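Local coordinates for protein FdhC (Acinetobacter nosocomialis, PDB 5KTC) that is a sugar N-acyltransferase of the GNAT superfamily, probably transferring a 3-hydroxybutanoyl group from its coenzyme A thioester to a dTDP-linked amino sugar, at residues N9-R14 and F66-S71. Residues are numbered along the deposited sequence; the frame is centred on the assembly and turned at random.
Sequences NTTYLR and FIIFRS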
ATOM      1  N   ASN A   9      -0.523   9.834 -10.558  1.00 20.35           N
ATOM      2  CA  ASN A   9      -0.154  11.199 -10.901  1.00 23.44           C
ATOM      3  C   ASN A   9       1.140  11.758 -10.355  1.00 22.28           C
ATOM      4  O   ASN A   9       1.860  12.452 -11.054  1.00 24.58           O
ATOM      5  CB  ASN A   9      -1.266  12.136 -10.479  1.00 24.76           C
ATOM      6  CG  ASN A   9      -2.048  12.647 -11.642  1.00 30.85           C
ATOM      7  OD1 ASN A   9      -1.939  12.160 -12.785  1.00 34.18           O
ATOM      8  ND2 ASN A   9      -2.819  13.666 -11.380  1.00 36.86           N
ATOM      9  N   THR A  10       1.365  11.565  -9.080  1.00 17.94           N
ATOM     10  CA  THR A  10       2.500  12.136  -8.424  1.00 17.53           C
ATOM     11  C   THR A  10       3.421  11.110  -7.855  1.00 15.96           C
ATOM     12  O   THR A  10       4.432  11.501  -7.341  1.00 14.24           O
ATOM     13  CB  THR A  10       2.141  13.155  -7.363  1.00 17.32           C
ATOM     14  OG1 THR A  10       1.600  12.536  -6.169  1.00 17.60           O
ATOM     15  CG2 THR A  10       1.158  14.265  -7.955  1.00 18.97           C
ATOM     16  N   THR A  11       3.067   9.838  -7.965  1.00 15.06           N
ATOM     17  CA  THR A  11       3.867   8.744  -7.382  1.00 14.99           C
ATOM     18  C   THR A  11       3.936   7.557  -8.304  1.00 14.15           C
ATOM     19  O   THR A  11       3.182   7.467  -9.259  1.00 15.58           O
ATOM     20  CB  THR A  11       3.269   8.256  -6.038  1.00 14.92           C
ATOM     21  OG1 THR A  11       1.908   7.913  -6.278  1.00 14.36           O
ATOM     22  CG2 THR A  11       3.347   9.321  -4.927  1.00 16.15           C
ATOM     23  N   TYR A  12       4.866   6.624  -8.005  1.00 13.05           N
ATOM     24  CA  TYR A  12       4.951   5.368  -8.671  1.00 12.68           C
ATOM     25  C   TYR A  12       5.534   4.357  -7.711  1.00 13.45           C
ATOM     26  O   TYR A  12       6.098   4.735  -6.679  1.00 13.50           O
ATOM     27  CB  TYR A  12       5.796   5.429  -9.935  1.00 12.41           C
ATOM     28  CG  TYR A  12       7.237   5.815  -9.798  1.00 12.07           C
ATOM     29  CD1 TYR A  12       7.639   7.148  -9.844  1.00 11.91           C
ATOM     30  CD2 TYR A  12       8.213   4.867  -9.620  1.00 11.89           C
ATOM     31  CE1 TYR A  12       8.964   7.513  -9.774  1.00 12.80           C
ATOM     32  CE2 TYR A  12       9.555   5.231  -9.526  1.00 12.56           C
ATOM     33  CZ  TYR A  12       9.948   6.554  -9.571  1.00 13.23           C
ATOM     34  OH  TYR A  12      11.287   6.952  -9.390  1.00 13.19           O
ATOM     35  N   LEU A  13       5.314   3.106  -8.013  1.00 13.21           N
ATOM     36  CA  LEU A  13       5.758   1.992  -7.160  1.00 13.00           C
ATOM     37  C   LEU A  13       6.665   1.109  -7.950  1.00 13.06           C
ATOM     38  O   LEU A  13       6.422   0.861  -9.103  1.00 14.03           O
ATOM     39  CB  LEU A  13       4.588   1.104  -6.697  1.00 13.55           C
ATOM     40  CG  LEU A  13       3.382   1.653  -5.913  1.00 15.57           C
ATOM     41  CD1 LEU A  13       2.653   0.638  -5.056  1.00 17.81           C
ATOM     42  CD2 LEU A  13       3.575   2.916  -5.158  1.00 15.83           C
ATOM     43  N   ARG A  14       7.643   0.514  -7.278  1.00 13.38           N
ATOM     44  CA  ARG A  14       8.448  -0.566  -7.873  1.00 12.34           C
ATOM     45  C   ARG A  14       8.840  -1.581  -6.846  1.00 12.96           C
ATOM     46  O   ARG A  14       8.929  -1.231  -5.641  1.00 12.42           O
ATOM     47  CB  ARG A  14       9.652  -0.011  -8.621  1.00 13.54           C
ATOM     48  CG  ARG A  14      10.715   0.610  -7.721  1.00 15.04           C
ATOM     49  CD  ARG A  14      12.123   0.068  -8.022  1.00 15.63           C
ATOM     50  NE  ARG A  14      13.102   0.717  -7.178  1.00 15.96           N
ATOM     51  CZ  ARG A  14      13.476   0.342  -5.960  1.00 16.46           C
ATOM     52  NH1 ARG A  14      13.002  -0.778  -5.416  1.00 16.57           N
ATOM     53  NH2 ARG A  14      14.365   1.090  -5.288  1.00 15.92           N
ATOM     54  N   PHE A  66       6.660  -3.120  -2.241  1.00 10.61           N
ATOM     55  CA  PHE A  66       7.024  -1.988  -3.085  1.00 10.72           C
ATOM     56  C   PHE A  66       7.599  -0.808  -2.316  1.00 10.94           C
ATOM     57  O   PHE A  66       7.186  -0.519  -1.199  1.00 11.76           O
ATOM     58  CB  PHE A  66       5.803  -1.462  -3.869  1.00 10.61           C
ATOM     59  CG  PHE A  66       5.137  -2.502  -4.740  1.00  9.90           C
ATOM     60  CD1 PHE A  66       4.208  -3.346  -4.217  1.00 10.31           C
ATOM     61  CD2 PHE A  66       5.413  -2.574  -6.080  1.00 10.53           C
ATOM     62  CE1 PHE A  66       3.589  -4.319  -4.964  1.00 11.00           C
ATOM     63  CE2 PHE A  66       4.829  -3.535  -6.873  1.00 10.01           C
ATOM     64  CZ  PHE A  66       3.889  -4.418  -6.326  1.00 10.95           C
ATOM     65  N   ILE A  67       8.569  -0.150  -2.942  1.00 10.32           N
ATOM     66  CA  ILE A  67       8.954   1.199  -2.564  1.00 10.34           C
ATOM     67  C   ILE A  67       8.015   2.157  -3.332  1.00  9.88           C
ATOM     68  O   ILE A  67       7.741   1.905  -4.503  1.00 11.06           O
ATOM     69  CB  ILE A  67      10.401   1.537  -2.941  1.00 10.49           C
ATOM     70  CG1 ILE A  67      11.363   0.499  -2.379  1.00 10.84           C
ATOM     71  CG2 ILE A  67      10.739   2.938  -2.497  1.00  9.90           C
ATOM     72  CD1 ILE A  67      11.365   0.367  -0.860  1.00 11.75           C
ATOM     73  N   ILE A  68       7.545   3.170  -2.614  1.00  9.79           N
ATOM     74  CA  ILE A  68       6.745   4.234  -3.151  1.00 10.69           C
ATOM     75  C   ILE A  68       7.709   5.382  -3.453  1.00 11.26           C
ATOM     76  O   ILE A  68       8.489   5.772  -2.563  1.00 11.21           O
ATOM     77  CB  ILE A  68       5.662   4.711  -2.184  1.00 10.95           C
ATOM     78  CG1 ILE A  68       4.747   3.560  -1.700  1.00 11.03           C
ATOM     79  CG2 ILE A  68       4.847   5.811  -2.874  1.00 10.83           C
ATOM     80  CD1 ILE A  68       3.789   3.971  -0.584  1.00 11.22           C
ATOM     81  N   PHE A  69       7.622   5.943  -4.658  1.00 12.20           N
ATOM     82  CA  PHE A  69       8.511   7.024  -5.123  1.00 13.18           C
ATOM     83  C   PHE A  69       7.687   8.239  -5.484  1.00 14.28           C
ATOM     84  O   PHE A  69       6.580   8.073  -5.932  1.00 13.76           O
ATOM     85  CB  PHE A  69       9.289   6.614  -6.383  1.00 13.38           C
ATOM     86  CG  PHE A  69      10.497   5.789  -6.103  1.00 12.82           C
ATOM     87  CD1 PHE A  69      10.402   4.367  -6.025  1.00 13.14           C
ATOM     88  CD2 PHE A  69      11.741   6.420  -5.912  1.00 12.60           C
ATOM     89  CE1 PHE A  69      11.547   3.611  -5.755  1.00 12.99           C
ATOM     90  CE2 PHE A  69      12.859   5.657  -5.630  1.00 13.41           C
ATOM     91  CZ  PHE A  69      12.759   4.257  -5.554  1.00 12.34           C
ATOM     92  N   ARG A  70       8.246   9.431  -5.279  1.00 16.00           N
ATOM     93  CA  ARG A  70       7.680  10.625  -5.900  1.00 17.79           C
ATOM     94  C   ARG A  70       8.249  10.824  -7.320  1.00 18.41           C
ATOM     95  O   ARG A  70       9.466  10.711  -7.576  1.00 16.36           O
ATOM     96  CB  ARG A  70       7.692  11.831  -4.998  1.00 18.96           C
ATOM     97  CG  ARG A  70       8.986  12.450  -4.699  1.00 21.27           C
ATOM     98  CD  ARG A  70       8.811  13.558  -3.705  1.00 22.84           C
ATOM     99  NE  ARG A  70       8.264  14.739  -4.386  1.00 24.30           N
ATOM    100  CZ  ARG A  70       7.661  15.748  -3.786  1.00 24.46           C
ATOM    101  NH1 ARG A  70       7.411  15.715  -2.485  1.00 23.16           N
ATOM    102  NH2 ARG A  70       7.233  16.778  -4.523  1.00 26.64           N
ATOM    103  N   SER A  71       7.311  10.998  -8.253  1.00 15.99           N
ATOM    104  CA  SER A  71       7.581  11.095  -9.665  1.00 17.30           C
ATOM    105  C   SER A  71       8.422  12.289 -10.097  1.00 16.74           C
ATOM    106  O   SER A  71       9.099  12.179 -11.086  1.00 16.36           O
ATOM    107  CB  SER A  71       6.261  11.255 -10.428  1.00 18.73           C
ATOM    108  OG  SER A  71       5.472  10.111 -10.185  1.00 21.61           O
TER
HETATM  109  O   HOH W   1       3.937   9.072 -11.829  1.00 29.21           O
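One face of the Tyr-12 ring rests on Phe-69 CB, which lies 3.4 Å from the ring centroid, a CH-pi contact, while Ser-71 meets the ring at its edge. The two aromatic planes are almost parallel, 6° apart, yet slid so far that they barely overlap; CG of Tyr-12, set between its backbone N and carbonyl carbon (chi1 61°), swings the phenol across the neighbouring strand. Arg-14 closes in from the other end of Phe-69: its NH2 sits in the ring plane, 3.6 Å from Phe-69 CZ. Ile-67 lies over one guanidinium face, with Arg-14 NH1 3.7 Å from Ile-67 CG1, and NH1 makes a salt bridge with Asp-20. On the opposite face of the sheet, Leu-13 CD2 lies beside Ile-68 CG1 at 3.7 Å, and Thr-11 turns its hydroxyl to Glu-110 of helix 107-122. The backbones pair antiparallel, with Phe-69 N to Tyr-12 O, at 2.8 Å, the shortest of the backbone bonds between the strands. Where the pairing ends, Ser-71 N gives Thr-10 O a straight bond (172°), though from above the carbonyl plane. Strand 11-15 is one of the two outermost strands of the mixed sheet, and here it pairs with strand 63-70 as in the N-terminal antiparallel part of the GNAT fold.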